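Local coordinates for OxsB protein (Bacillus megaterium, PDB 5UL3) that uses cobalamin, a [4Fe-4S] cluster and S-adenosylmethionine to carry out the oxidative ring contraction of dAMP to an oxetane aldehyde in oxetanocin A biosynthesis, at residues N455-R460 with K516-K521. Sequence-based numbering, arbitrary orientation.
Sequences NIIALR and KLLNDK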
loop_
_atom_site.group_PDB
_atom_site.type_symbol
_atom_site.label_atom_id
_atom_site.label_comp_id
_atom_site.label_asym_id
_atom_site.label_seq_id
_atom_site.Cartn_x
_atom_site.Cartn_y
_atom_site.Cartn_z
ATOM N N ASN A 455 7.619 -1.836 -22.711
ATOM C CA ASN A 455 7.767 -1.012 -21.513
ATOM C C ASN A 455 8.141 0.421 -21.877
ATOM O O ASN A 455 7.599 1.374 -21.303
ATOM C CB ASN A 455 8.820 -1.628 -20.595
ATOM C CG ASN A 455 8.298 -2.829 -19.837
ATOM O OD1 ASN A 455 7.152 -2.852 -19.414
ATOM N ND2 ASN A 455 9.143 -3.823 -19.644
ATOM N N ILE A 456 9.081 0.590 -22.814
ATOM C CA ILE A 456 9.455 1.929 -23.277
ATOM C C ILE A 456 8.222 2.689 -23.756
ATOM O O ILE A 456 7.988 3.842 -23.376
ATOM C CB ILE A 456 10.513 1.836 -24.390
ATOM C CG1 ILE A 456 11.854 1.339 -23.841
ATOM C CG2 ILE A 456 10.646 3.180 -25.110
ATOM C CD1 ILE A 456 12.542 2.347 -22.885
ATOM N N ILE A 457 7.403 2.045 -24.592
ATOM C CA ILE A 457 6.255 2.740 -25.159
ATOM C C ILE A 457 5.234 3.091 -24.079
ATOM O O ILE A 457 4.625 4.162 -24.121
ATOM C CB ILE A 457 5.634 1.904 -26.291
ATOM C CG1 ILE A 457 6.600 1.857 -27.480
ATOM C CG2 ILE A 457 4.289 2.496 -26.721
ATOM C CD1 ILE A 457 6.309 0.724 -28.453
ATOM N N ALA A 458 5.020 2.201 -23.102
ATOM C CA ALA A 458 4.100 2.532 -22.020
ATOM C C ALA A 458 4.558 3.800 -21.307
ATOM O O ALA A 458 3.745 4.678 -21.006
ATOM C CB ALA A 458 3.986 1.374 -21.022
ATOM N N LEU A 459 5.860 3.914 -21.046
ATOM C CA LEU A 459 6.374 5.092 -20.338
ATOM C C LEU A 459 6.229 6.345 -21.186
ATOM O O LEU A 459 5.931 7.430 -20.671
ATOM C CB LEU A 459 7.839 4.889 -19.952
ATOM C CG LEU A 459 8.157 3.711 -19.033
ATOM C CD1 LEU A 459 9.673 3.657 -18.732
ATOM C CD2 LEU A 459 7.327 3.773 -17.761
ATOM N N ARG A 460 6.431 6.203 -22.491
ATOM C CA ARG A 460 6.249 7.308 -23.426
ATOM C C ARG A 460 4.815 7.834 -23.394
ATOM O O ARG A 460 4.579 9.049 -23.323
ATOM C CB ARG A 460 6.634 6.808 -24.825
ATOM C CG ARG A 460 6.851 7.850 -25.894
ATOM C CD ARG A 460 7.256 7.195 -27.228
ATOM N NE ARG A 460 8.608 6.645 -27.219
ATOM C CZ ARG A 460 9.043 5.717 -28.064
ATOM N NH1 ARG A 460 8.230 5.214 -28.993
ATOM N NH2 ARG A 460 10.287 5.280 -27.980
ATOM N N LYS A 516 1.719 8.915 -33.447
ATOM C CA LYS A 516 2.960 9.683 -33.434
ATOM C C LYS A 516 3.911 9.200 -32.344
ATOM O O LYS A 516 5.124 9.121 -32.569
ATOM C CB LYS A 516 2.653 11.166 -33.277
ATOM C CG LYS A 516 2.234 11.846 -34.580
ATOM C CD LYS A 516 1.765 13.271 -34.324
ATOM C CE LYS A 516 1.314 13.973 -35.601
ATOM N NZ LYS A 516 2.466 14.463 -36.411
ATOM N N LEU A 517 3.391 8.866 -31.157
ATOM C CA LEU A 517 4.274 8.389 -30.094
ATOM C C LEU A 517 4.815 6.991 -30.367
ATOM O O LEU A 517 5.887 6.653 -29.861
ATOM C CB LEU A 517 3.550 8.436 -28.745
ATOM C CG LEU A 517 3.373 9.855 -28.197
ATOM C CD1 LEU A 517 2.429 9.872 -27.007
ATOM C CD2 LEU A 517 4.719 10.436 -27.819
ATOM N N LEU A 518 4.127 6.178 -31.169
ATOM C CA LEU A 518 4.673 4.863 -31.476
ATOM C C LEU A 518 5.649 4.886 -32.649
ATOM O O LEU A 518 6.644 4.159 -32.626
ATOM C CB LEU A 518 3.548 3.870 -31.773
ATOM C CG LEU A 518 3.118 2.987 -30.606
ATOM C CD1 LEU A 518 2.407 3.842 -29.551
ATOM C CD2 LEU A 518 2.216 1.876 -31.112
ATOM N N ASN A 519 5.400 5.718 -33.663
ATOM C CA ASN A 519 6.067 5.578 -34.954
ATOM C C ASN A 519 6.808 6.812 -35.440
ATOM O O ASN A 519 7.712 6.670 -36.271
ATOM C CB ASN A 519 5.049 5.194 -36.038
ATOM C CG ASN A 519 4.260 3.969 -35.677
ATOM O OD1 ASN A 519 4.829 2.926 -35.352
ATOM N ND2 ASN A 519 2.937 4.091 -35.702
ATOM N N ASP A 520 6.443 8.006 -34.982
ATOM C CA ASP A 520 6.985 9.247 -35.535
ATOM C C ASP A 520 8.271 9.574 -34.790
ATOM O O ASP A 520 8.246 10.177 -33.716
ATOM C CB ASP A 520 5.958 10.366 -35.434
ATOM C CG ASP A 520 6.301 11.565 -36.298
ATOM O OD1 ASP A 520 7.496 11.884 -36.448
ATOM O OD2 ASP A 520 5.359 12.205 -36.810
ATOM N N LYS A 521 9.406 9.175 -35.367
ATOM C CA LYS A 521 10.684 9.378 -34.694
ATOM C C LYS A 521 10.997 10.858 -34.506
ATOM O O LYS A 521 11.604 11.239 -33.500
ATOM C CB LYS A 521 11.803 8.691 -35.476
ATOM C CG LYS A 521 13.159 8.781 -34.804
ATOM C CD LYS A 521 13.148 8.068 -33.460
ATOM C CE LYS A 521 14.266 8.566 -32.552
ATOM N NZ LYS A 521 13.750 9.435 -31.448
#
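Ile457 and Arg460, one turn apart on helix 452-464, meet Leu518 and Leu517 in the last turn of helix 510-519; the CA atoms lie 6.8 Å apart for Ile457 and Leu518, and 7.0 Å for Arg460 and Leu517. The polar link is an arginine from one helix bonded to a carbonyl at the C-terminal end of another: Arg460 NH1 donates to Leu517 O at 2.9 Å, nearly in line with the carbonyl bond (165°) and 18° out of the guanidinium plane. Arg460 has CG anti to the backbone N, then bends at chi3 (-71°), which brings NH1 back onto this oxygen. NH2 donates to Asp497 O and NE is also hydrogen-bonded outside the two segments, so all three nitrogens hold the buried guanidinium in place. The aliphatic part runs alongside Leu517 in the opposite sense, CG lying 3.9 Å from Leu517 CD2. Leu518 starts out away from Ile457 but turns CD1 back to within 3.7 Å of Ile457 CG2. Away from the cofactor sites of the radical SAM core, Leu517 also rests on Leu461 and Ala464, while Asp520 N-caps helix 521-527, whose Phe523 and Ile524 pack on Leu517 and Arg460, so that three helices meet here.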